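Local coordinates for protein methylenetetrahydrofolate--tRNA-(uracil-5-)-methyltransferase trmFO (Thermus thermophilus, PDB 3G5S) that probably catalyses the folate- and FAD-dependent methylation of uridine 54 in tRNA to 5-methyluridine, using methylenetetrahydrofolate and NADH or NADPH, at residues Ala81-Leu84 against Ala85-Pro88; Arg197-His200 against Gln201-Glu205; Ala415-Arg418 against Arg419-Ala423. All blocks are in the same frame, centred on the assembly; numbering follows the deposited sequence.

Contact 1. Residues Ala81-Leu84 against Ala85-Pro88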
ATOM      1  N   ALA A  81     -10.495  17.644   5.973  1.00 12.29           N
ATOM      2  CA  ALA A  81     -11.732  17.358   5.277  1.00 12.96           C
ATOM      3  C   ALA A  81     -12.472  16.212   5.944  1.00 11.81           C
ATOM      4  O   ALA A  81     -13.691  16.253   6.081  1.00 13.22           O
ATOM      5  CB  ALA A  81     -11.444  17.019   3.820  1.00 13.38           C
ATOM      6  N   ALA A  82     -11.738  15.178   6.332  1.00 12.20           N
ATOM      7  CA  ALA A  82     -12.361  14.024   6.963  1.00 12.49           C
ATOM      8  C   ALA A  82     -12.963  14.379   8.320  1.00 12.38           C
ATOM      9  O   ALA A  82     -14.065  13.949   8.657  1.00 13.45           O
ATOM     10  CB  ALA A  82     -11.357  12.903   7.111  1.00 13.13           C
ATOM     11  N   ASP A  83     -12.231  15.164   9.101  1.00 12.54           N
ATOM     12  CA  ASP A  83     -12.704  15.568  10.421  1.00 14.00           C
ATOM     13  C   ASP A  83     -13.974  16.412  10.320  1.00 13.40           C
ATOM     14  O   ASP A  83     -14.869  16.305  11.159  1.00 14.34           O
ATOM     15  CB  ASP A  83     -11.599  16.309  11.180  1.00 14.24           C
ATOM     16  CG  ASP A  83     -10.516  15.374  11.703  1.00 15.50           C
ATOM     17  OD1 ASP A  83     -10.813  14.192  11.976  1.00 15.91           O
ATOM     18  OD2 ASP A  83      -9.363  15.817  11.867  1.00 15.90           O
ATOM     19  N   LEU A  84     -14.057  17.238   9.279  1.00 13.98           N
ATOM     20  CA  LEU A  84     -15.225  18.083   9.073  1.00 14.84           C
ATOM     21  C   LEU A  84     -16.403  17.340   8.440  1.00 15.48           C
ATOM     22  O   LEU A  84     -17.555  17.737   8.613  1.00 17.19           O
ATOM     23  CB  LEU A  84     -14.857  19.314   8.241  1.00 16.19           C
ATOM     24  CG  LEU A  84     -13.887  20.293   8.909  1.00 17.18           C
ATOM     25  CD1 LEU A  84     -13.366  21.325   7.913  1.00 18.64           C
ATOM     26  CD2 LEU A  84     -14.533  20.972  10.113  1.00 18.62           C
ATOM     27  N   ALA A  85     -16.109  16.268   7.707  1.00 14.58           N
ATOM     28  CA  ALA A  85     -17.135  15.512   6.992  1.00 14.95           C
ATOM     29  C   ALA A  85     -17.457  14.197   7.693  1.00 15.17           C
ATOM     30  O   ALA A  85     -18.143  13.341   7.141  1.00 16.30           O
ATOM     31  CB  ALA A  85     -16.685  15.246   5.554  1.00 15.71           C
ATOM     32  N   ARG A  86     -16.956  14.046   8.914  1.00 15.79           N
ATOM     33  CA  ARG A  86     -17.120  12.816   9.682  1.00 16.36           C
ATOM     34  C   ARG A  86     -18.571  12.340   9.760  1.00 16.70           C
ATOM     35  O   ARG A  86     -19.460  13.131  10.062  1.00 17.46           O
ATOM     36  CB  ARG A  86     -16.581  13.024  11.106  1.00 15.95           C
ATOM     37  CG  ARG A  86     -16.720  11.814  11.996  1.00 16.56           C
ATOM     38  CD  ARG A  86     -16.447  12.161  13.450  1.00 16.93           C
ATOM     39  NE  ARG A  86     -15.028  12.312  13.763  1.00 16.81           N
ATOM     40  CZ  ARG A  86     -14.215  11.293  14.018  1.00 17.34           C
ATOM     41  NH1 ARG A  86     -12.943  11.512  14.316  1.00 17.91           N
ATOM     42  NH2 ARG A  86     -14.678  10.054  13.959  1.00 16.56           N
ATOM     43  N   VAL A  87     -18.794  11.051   9.489  1.00 16.75           N
ATOM     44  CA  VAL A  87     -20.096  10.398   9.699  1.00 18.27           C
ATOM     45  C   VAL A  87     -19.900   9.096  10.490  1.00 17.97           C
ATOM     46  O   VAL A  87     -18.816   8.524  10.477  1.00 19.27           O
ATOM     47  CB  VAL A  87     -20.819  10.086   8.364  1.00 18.35           C
ATOM     48  CG1 VAL A  87     -21.110  11.371   7.595  1.00 19.29           C
ATOM     49  CG2 VAL A  87     -19.996   9.120   7.525  1.00 19.57           C
ATOM     50  N   PRO A  88     -20.949   8.619  11.182  1.00 19.23           N
ATOM     51  CA  PRO A  88     -20.801   7.413  12.015  1.00 20.98           C
ATOM     52  C   PRO A  88     -20.440   6.139  11.238  1.00 22.15           C
ATOM     53  O   PRO A  88     -21.002   5.890  10.174  1.00 23.51           O
ATOM     54  CB  PRO A  88     -22.188   7.258  12.656  1.00 22.53           C
ATOM     55  CG  PRO A  88     -22.781   8.620  12.624  1.00 22.08           C
ATOM     56  CD  PRO A  88     -22.263   9.261  11.368  1.00 19.91           C
TER
HETATM   57  O   HOH W   1     -14.536  15.157  13.620  1.00 12.30           O
HETATM   58  O   HOH W   2     -11.968  14.152  14.460  1.00 20.60           O
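Asp83 and Arg86 face each other across the end of helix 77-84, and two waters join them. One water donates to Asp83 O and accepts from Arg86 NE at 2.9 Å. The other donates to Asp83 OD1 and accepts from Arg86 NH1 at 2.8 Å. Both waters lie in the guanidinium plane, at its edge. The carboxylate and guanidinium planes are only 13° apart, but they are offset. Asp83 OD1 therefore sits well out of the guanidinium plane, 4.1 Å from Arg86 NH1, and no N-H points at it. The two opposite charges are near each other without forming a salt bridge. Each has a direct ionic mate: Asp83 pairs with Arg72, and Arg86 pairs with Glu58. The Arg86 chain starts with CG anti to the backbone N (chi1 179°) and bends at chi3 (-77°), which brings the NE and NH1 edge round to the two waters.

Backbone hydrogen bonds close the last turn of the helix. Ala85 N donates to Ala81 O at 2.9 Å, and weakly to Ala82 O at 3.2 Å. Ala85 is the first residue to leave helical backbone angles.

Within the turn the side-chain carbons pack against backbone carbonyls: Ala85 CB lies 3.2 Å from Ala81 O, and Arg86 CB 3.6 Å from Ala82 O. Ala81 and Ala82 pack on neighbouring elements. Ala81 touches Phe100, Tyr103 and Ile104 of helix 97-109, while Ala82 touches Leu93 and Val95 of strand 92-95.

After the turn, backbone hydrogen bonds join Ala85 with Asp96 and Val87 with Ala94. The contact is a helix C-terminus that passes directly into the short, weakly bonded edge strand 86-87 of a three-stranded antiparallel sheet, about 12 Å from the bound FAD at the Ala82 side chain.

Contact 2. Residues Arg197-His200 against Gln201-Glu205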
ATOM      1  N   ARG A 197      -6.556 -32.118   1.774  1.00 19.14           N
ATOM      2  CA  ARG A 197      -7.956 -32.315   1.418  1.00 21.02           C
ATOM      3  C   ARG A 197      -8.895 -31.356   2.168  1.00 20.53           C
ATOM      4  O   ARG A 197      -9.793 -30.772   1.560  1.00 21.06           O
ATOM      5  CB  ARG A 197      -8.368 -33.782   1.607  1.00 23.79           C
ATOM      6  CG  ARG A 197      -7.530 -34.766   0.775  1.00 27.11           C
ATOM      7  CD  ARG A 197      -8.160 -36.161   0.698  1.00 28.93           C
ATOM      8  NE  ARG A 197      -9.080 -36.294  -0.429  1.00 31.49           N
ATOM      9  CZ  ARG A 197      -8.803 -36.950  -1.553  1.00 31.77           C
ATOM     10  NH1 ARG A 197      -7.627 -37.547  -1.706  1.00 31.77           N
ATOM     11  NH2 ARG A 197      -9.700 -37.013  -2.527  1.00 32.52           N
ATOM     12  N   ARG A 198      -8.678 -31.179   3.469  1.00 20.49           N
ATOM     13  CA  ARG A 198      -9.474 -30.234   4.266  1.00 19.90           C
ATOM     14  C   ARG A 198      -9.330 -28.815   3.716  1.00 18.82           C
ATOM     15  O   ARG A 198     -10.314 -28.097   3.553  1.00 19.11           O
ATOM     16  CB  ARG A 198      -9.062 -30.272   5.752  1.00 20.44           C
ATOM     17  CG  ARG A 198      -9.812 -29.274   6.668  1.00 21.20           C
ATOM     18  CD  ARG A 198      -9.135 -29.092   8.042  1.00 20.78           C
ATOM     19  NE  ARG A 198      -9.847 -28.135   8.899  1.00 20.70           N
ATOM     20  CZ  ARG A 198      -9.274 -27.411   9.859  1.00 20.60           C
ATOM     21  NH1 ARG A 198      -7.972 -27.521  10.091  1.00 20.08           N
ATOM     22  NH2 ARG A 198      -9.997 -26.563  10.577  1.00 21.28           N
ATOM     23  N   PHE A 199      -8.092 -28.426   3.431  1.00 18.06           N
ATOM     24  CA  PHE A 199      -7.780 -27.090   2.946  1.00 16.21           C
ATOM     25  C   PHE A 199      -8.409 -26.847   1.571  1.00 16.25           C
ATOM     26  O   PHE A 199      -9.056 -25.823   1.332  1.00 16.59           O
ATOM     27  CB  PHE A 199      -6.261 -26.928   2.891  1.00 16.86           C
ATOM     28  CG  PHE A 199      -5.804 -25.545   2.542  1.00 16.35           C
ATOM     29  CD1 PHE A 199      -5.914 -24.507   3.450  1.00 17.52           C
ATOM     30  CD2 PHE A 199      -5.231 -25.289   1.314  1.00 17.21           C
ATOM     31  CE1 PHE A 199      -5.478 -23.237   3.131  1.00 18.09           C
ATOM     32  CE2 PHE A 199      -4.794 -24.020   0.991  1.00 17.96           C
ATOM     33  CZ  PHE A 199      -4.915 -22.993   1.904  1.00 17.74           C
ATOM     34  N   HIS A 200      -8.229 -27.805   0.669  1.00 16.05           N
ATOM     35  CA  HIS A 200      -8.792 -27.704  -0.668  1.00 16.35           C
ATOM     36  C   HIS A 200     -10.315 -27.591  -0.619  1.00 15.87           C
ATOM     37  O   HIS A 200     -10.901 -26.766  -1.313  1.00 16.15           O
ATOM     38  CB  HIS A 200      -8.367 -28.897  -1.524  1.00 17.36           C
ATOM     39  CG  HIS A 200      -9.011 -28.926  -2.872  1.00 16.86           C
ATOM     40  ND1 HIS A 200     -10.033 -29.793  -3.194  1.00 19.55           N
ATOM     41  CD2 HIS A 200      -8.787 -28.180  -3.980  1.00 16.86           C
ATOM     42  CE1 HIS A 200     -10.407 -29.582  -4.443  1.00 19.45           C
ATOM     43  NE2 HIS A 200      -9.668 -28.609  -4.942  1.00 18.11           N
ATOM     44  N   GLN A 201     -10.956 -28.414   0.207  1.00 16.40           N
ATOM     45  CA  GLN A 201     -12.405 -28.341   0.359  1.00 16.67           C
ATOM     46  C   GLN A 201     -12.848 -26.977   0.886  1.00 16.62           C
ATOM     47  O   GLN A 201     -13.839 -26.412   0.425  1.00 16.90           O
ATOM     48  CB  GLN A 201     -12.903 -29.450   1.291  1.00 18.82           C
ATOM     49  CG  GLN A 201     -12.949 -30.825   0.653  1.00 22.07           C
ATOM     50  CD  GLN A 201     -13.884 -30.872  -0.540  1.00 24.73           C
ATOM     51  OE1 GLN A 201     -15.006 -30.370  -0.485  1.00 26.43           O
ATOM     52  NE2 GLN A 201     -13.422 -31.472  -1.629  1.00 26.14           N
ATOM     53  N   ALA A 202     -12.116 -26.444   1.856  1.00 16.63           N
ATOM     54  CA  ALA A 202     -12.455 -25.141   2.413  1.00 17.58           C
ATOM     55  C   ALA A 202     -12.344 -24.036   1.360  1.00 17.15           C
ATOM     56  O   ALA A 202     -13.135 -23.093   1.354  1.00 17.34           O
ATOM     57  CB  ALA A 202     -11.576 -24.833   3.607  1.00 18.76           C
ATOM     58  N   LEU A 203     -11.363 -24.151   0.469  1.00 17.43           N
ATOM     59  CA  LEU A 203     -11.195 -23.173  -0.603  1.00 18.18           C
ATOM     60  C   LEU A 203     -12.382 -23.172  -1.558  1.00 18.48           C
ATOM     61  O   LEU A 203     -12.774 -22.123  -2.071  1.00 18.96           O
ATOM     62  CB  LEU A 203      -9.914 -23.450  -1.389  1.00 18.55           C
ATOM     63  CG  LEU A 203      -8.616 -22.916  -0.790  1.00 19.13           C
ATOM     64  CD1 LEU A 203      -7.429 -23.447  -1.577  1.00 20.73           C
ATOM     65  CD2 LEU A 203      -8.613 -21.388  -0.772  1.00 20.78           C
ATOM     66  N   LEU A 204     -12.945 -24.347  -1.810  1.00 19.64           N
ATOM     67  CA  LEU A 204     -14.052 -24.460  -2.754  1.00 20.55           C
ATOM     68  C   LEU A 204     -15.238 -23.596  -2.332  1.00 22.28           C
ATOM     69  O   LEU A 204     -15.912 -23.002  -3.172  1.00 23.55           O
ATOM     70  CB  LEU A 204     -14.493 -25.919  -2.909  1.00 21.35           C
ATOM     71  CG  LEU A 204     -13.488 -26.880  -3.546  1.00 23.04           C
ATOM     72  CD1 LEU A 204     -14.063 -28.291  -3.601  1.00 24.29           C
ATOM     73  CD2 LEU A 204     -13.091 -26.408  -4.933  1.00 23.97           C
ATOM     74  N   GLU A 205     -15.471 -23.511  -1.026  1.00 24.44           N
ATOM     75  CA  GLU A 205     -16.683 -22.884  -0.509  1.00 26.03           C
ATOM     76  C   GLU A 205     -16.488 -21.476   0.052  1.00 24.42           C
ATOM     77  O   GLU A 205     -17.461 -20.771   0.322  1.00 24.75           O
ATOM     78  CB  GLU A 205     -17.306 -23.773   0.567  1.00 28.29           C
ATOM     79  CG  GLU A 205     -17.743 -25.141   0.069  1.00 29.11           C
ATOM     80  CD  GLU A 205     -18.274 -26.021   1.184  1.00 31.84           C
ATOM     81  OE1 GLU A 205     -18.024 -25.703   2.367  1.00 31.99           O
ATOM     82  OE2 GLU A 205     -18.939 -27.033   0.879  1.00 33.91           O
TER
HETATM   83  O   HOH W   3     -10.557 -31.869  -1.367  1.00 30.27           O
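Arg197 O takes two donors. Gln201 N reaches it at 3.0 Å in a nearly straight bond (164°), and a water donates to it at 3.2 Å. The same water accepts from Gln201 NE2 at 2.9 Å and is hydrogen-bonded to His200 ND1 at 2.8 Å, in the plane of the ring. It thus bridges a backbone carbonyl and two side chains within about one turn of helix 193-205. Gln201 bends at chi2 (-61°), which folds its amide back toward the water. Its amide plane stands 77° from the imidazole plane.

Leu204 CG lies over one face of the His200 ring, offset toward the rim. Leu204 CD1 is 4.0 Å from His200 CE1. At the far end of the ring, His200 NE2 is hydrogen-bonded to Ala230 O of helix 226-231. An alanine in place of His200 would probably leave Ala230 O without this partner and open a gap beside Leu204.

Phe199 CE2 meets Leu203 CD1 at 3.7 Å, and both side chains also touch Leu289.

His200 is held through both ring nitrogens, which fixes its rotation over Leu204. A carbonyl can only accept, so the bond to Ala230 O implies that NE2 carries a proton.

Contact 3. Residues Ala415-Arg418 against Arg419-Ala423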
ATOM      1  N   ALA A 415       1.323   0.715  22.553  1.00 11.38           N
ATOM      2  CA  ALA A 415       2.683   1.197  22.745  1.00 11.63           C
ATOM      3  C   ALA A 415       3.300   1.671  21.429  1.00 10.99           C
ATOM      4  O   ALA A 415       3.963   2.709  21.399  1.00 11.30           O
ATOM      5  CB  ALA A 415       3.539   0.120  23.376  1.00 12.26           C
HETATM    6  N   MSE A 416       3.072   0.922  20.353  1.00 10.81           N
HETATM    7  CA  MSE A 416       3.581   1.306  19.040  1.00 10.87           C
HETATM    8  C   MSE A 416       2.956   2.617  18.567  1.00 10.53           C
HETATM    9  O   MSE A 416       3.619   3.444  17.934  1.00 10.81           O
HETATM   10  CB  MSE A 416       3.285   0.207  18.019  1.00 11.83           C
HETATM   11  CG  MSE A 416       4.094  -1.063  18.176  1.00 15.79           C
HETATM   12 SE   MSE A 416       3.598  -2.316  16.767  1.00 24.60          SE
HETATM   13  CE  MSE A 416       4.945  -3.692  17.067  1.00 13.91           C
ATOM     14  N   TYR A 417       1.674   2.792  18.848  1.00 10.67           N
ATOM     15  CA  TYR A 417       0.980   4.017  18.488  1.00 10.94           C
ATOM     16  C   TYR A 417       1.617   5.219  19.178  1.00 10.80           C
ATOM     17  O   TYR A 417       1.958   6.211  18.535  1.00 11.72           O
ATOM     18  CB  TYR A 417      -0.501   3.896  18.843  1.00 12.79           C
ATOM     19  CG  TYR A 417      -1.346   5.114  18.579  1.00 14.87           C
ATOM     20  CD1 TYR A 417      -1.316   6.202  19.440  1.00 17.21           C
ATOM     21  CD2 TYR A 417      -2.212   5.157  17.494  1.00 16.08           C
ATOM     22  CE1 TYR A 417      -2.098   7.310  19.212  1.00 19.88           C
ATOM     23  CE2 TYR A 417      -3.004   6.258  17.264  1.00 18.48           C
ATOM     24  CZ  TYR A 417      -2.935   7.330  18.122  1.00 20.13           C
ATOM     25  OH  TYR A 417      -3.730   8.429  17.897  1.00 23.05           O
ATOM     26  N   ARG A 418       1.793   5.130  20.490  1.00 11.56           N
ATOM     27  CA  ARG A 418       2.351   6.259  21.220  1.00 13.17           C
ATOM     28  C   ARG A 418       3.773   6.562  20.788  1.00 12.06           C
ATOM     29  O   ARG A 418       4.143   7.720  20.603  1.00 13.23           O
ATOM     30  CB  ARG A 418       2.341   5.980  22.716  1.00 15.31           C
ATOM     31  CG  ARG A 418       0.983   6.026  23.329  1.00 17.57           C
ATOM     32  CD  ARG A 418       1.090   6.085  24.836  1.00 18.86           C
ATOM     33  NE  ARG A 418      -0.230   6.104  25.446  1.00 20.78           N
ATOM     34  CZ  ARG A 418      -0.529   6.771  26.552  1.00 21.54           C
ATOM     35  NH1 ARG A 418       0.406   7.486  27.167  1.00 20.98           N
ATOM     36  NH2 ARG A 418      -1.762   6.725  27.043  1.00 22.61           N
ATOM     37  N   ARG A 419       4.574   5.517  20.643  1.00 11.14           N
ATOM     38  CA  ARG A 419       5.958   5.680  20.231  1.00 11.45           C
ATOM     39  C   ARG A 419       6.040   6.302  18.840  1.00 11.63           C
ATOM     40  O   ARG A 419       6.837   7.210  18.589  1.00 12.13           O
ATOM     41  CB  ARG A 419       6.661   4.327  20.245  1.00 11.99           C
ATOM     42  CG  ARG A 419       8.130   4.374  19.866  1.00 12.95           C
ATOM     43  CD  ARG A 419       8.700   2.970  19.697  1.00 13.85           C
ATOM     44  NE  ARG A 419       8.059   2.297  18.573  1.00 14.63           N
ATOM     45  CZ  ARG A 419       8.235   1.021  18.253  1.00 15.83           C
ATOM     46  NH1 ARG A 419       9.044   0.252  18.972  1.00 16.78           N
ATOM     47  NH2 ARG A 419       7.600   0.516  17.206  1.00 15.99           N
ATOM     48  N   GLY A 420       5.205   5.810  17.933  1.00 10.81           N
ATOM     49  CA  GLY A 420       5.244   6.265  16.555  1.00 11.22           C
ATOM     50  C   GLY A 420       4.790   7.700  16.403  1.00 10.58           C
ATOM     51  O   GLY A 420       5.389   8.480  15.653  1.00 11.31           O
ATOM     52  N   LEU A 421       3.720   8.057  17.103  1.00 10.95           N
ATOM     53  CA  LEU A 421       3.192   9.404  16.994  1.00 11.84           C
ATOM     54  C   LEU A 421       4.203  10.402  17.545  1.00 12.43           C
ATOM     55  O   LEU A 421       4.419  11.465  16.957  1.00 13.36           O
ATOM     56  CB  LEU A 421       1.850   9.512  17.710  1.00 12.49           C
ATOM     57  CG  LEU A 421       1.100  10.834  17.552  1.00 14.01           C
ATOM     58  CD1 LEU A 421       0.895  11.180  16.075  1.00 14.37           C
ATOM     59  CD2 LEU A 421      -0.229  10.757  18.283  1.00 15.25           C
ATOM     60  N   GLU A 422       4.840  10.051  18.660  1.00 12.83           N
ATOM     61  CA  GLU A 422       5.872  10.900  19.234  1.00 13.59           C
ATOM     62  C   GLU A 422       7.053  11.063  18.280  1.00 13.05           C
ATOM     63  O   GLU A 422       7.574  12.165  18.107  1.00 14.30           O
ATOM     64  CB  GLU A 422       6.358  10.340  20.579  1.00 16.26           C
ATOM     65  CG  GLU A 422       7.500  11.149  21.190  1.00 21.82           C
ATOM     66  CD  GLU A 422       8.096  10.524  22.446  1.00 26.40           C
ATOM     67  OE1 GLU A 422       7.463   9.630  23.042  1.00 28.84           O
ATOM     68  OE2 GLU A 422       9.201  10.943  22.845  1.00 28.92           O
ATOM     69  N   ALA A 423       7.482   9.961  17.673  1.00 12.61           N
ATOM     70  CA  ALA A 423       8.596  10.003  16.729  1.00 12.76           C
ATOM     71  C   ALA A 423       8.252  10.883  15.532  1.00 12.36           C
ATOM     72  O   ALA A 423       9.083  11.664  15.069  1.00 12.65           O
ATOM     73  CB  ALA A 423       8.960   8.605  16.260  1.00 13.41           C
TER
HETATM   74  O   HOH W   4       6.054   2.822  16.580  1.00 12.47           O
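Residues 415-423 are a continuous run of alpha-helix within the long helix 409-429, and its backbone bonds follow the i to i+4 pattern. Four of them join the two segments. Arg419 N donates to Ala415 O, Gly420 N to Met416 O at 2.8 Å, Leu421 N to Tyr417 O at 2.9 Å, and Glu422 N to Arg418 O. The bond to Met416 O is the most bent, at 152°. The other three are straighter.

Tyr417 and Leu421 lie side by side and point the same way, one turn apart. Their spacing of four residues puts them on the same side of the helix, and CG anti to the backbone N in both (chi1 178° for Tyr417) sends them the same way. Tyr417 CE1 meets Leu421 CD2 at 4.0 Å. Together they pack on helix 63-74: both touch Leu66, Tyr417 also touches Ala69, and Leu421 touches Arg73.

Met416, present as selenomethionine, runs alongside Arg419 in the same direction. Its CG lies 4.0 Å from Arg419 NH2, while its side chain also touches Trp397 and Val403. The Arg419 chain bends at chi3, and its guanidinium group is hydrogen-bonded to the carbonyls of Pro401 and Pro402. These bonds fasten the helix to the loop that runs before it.

Gly420 is buried on this helix. Met416 O has a second partner besides Gly420 N. A water donates to Met416 O at 2.9 Å and accepts from Arg419 NH2 at 2.8 Å, lying in the guanidinium plane at its edge.

The three contacts come in series along the chain and do not touch one another. Contact 1 joins helix 77-84 to strand 86-87, contact 2 lies in helix 193-205, and contact 3 lies in helix 409-429. Contacts 1 and 3, with centres about 24 Å apart, both border helix 63-74: its Arg72 forms a salt bridge with Asp83 of contact 1, and its Leu66 packs against contact 3. Contact 2 stands apart, about 42 Å from contact 1 and 41 Å from contact 3, centre to centre. The side chain of Ala82 in contact 1 is about 12 Å from the bound FAD, and that of Phe199 in contact 2 about 13 Å from the bound glutathione.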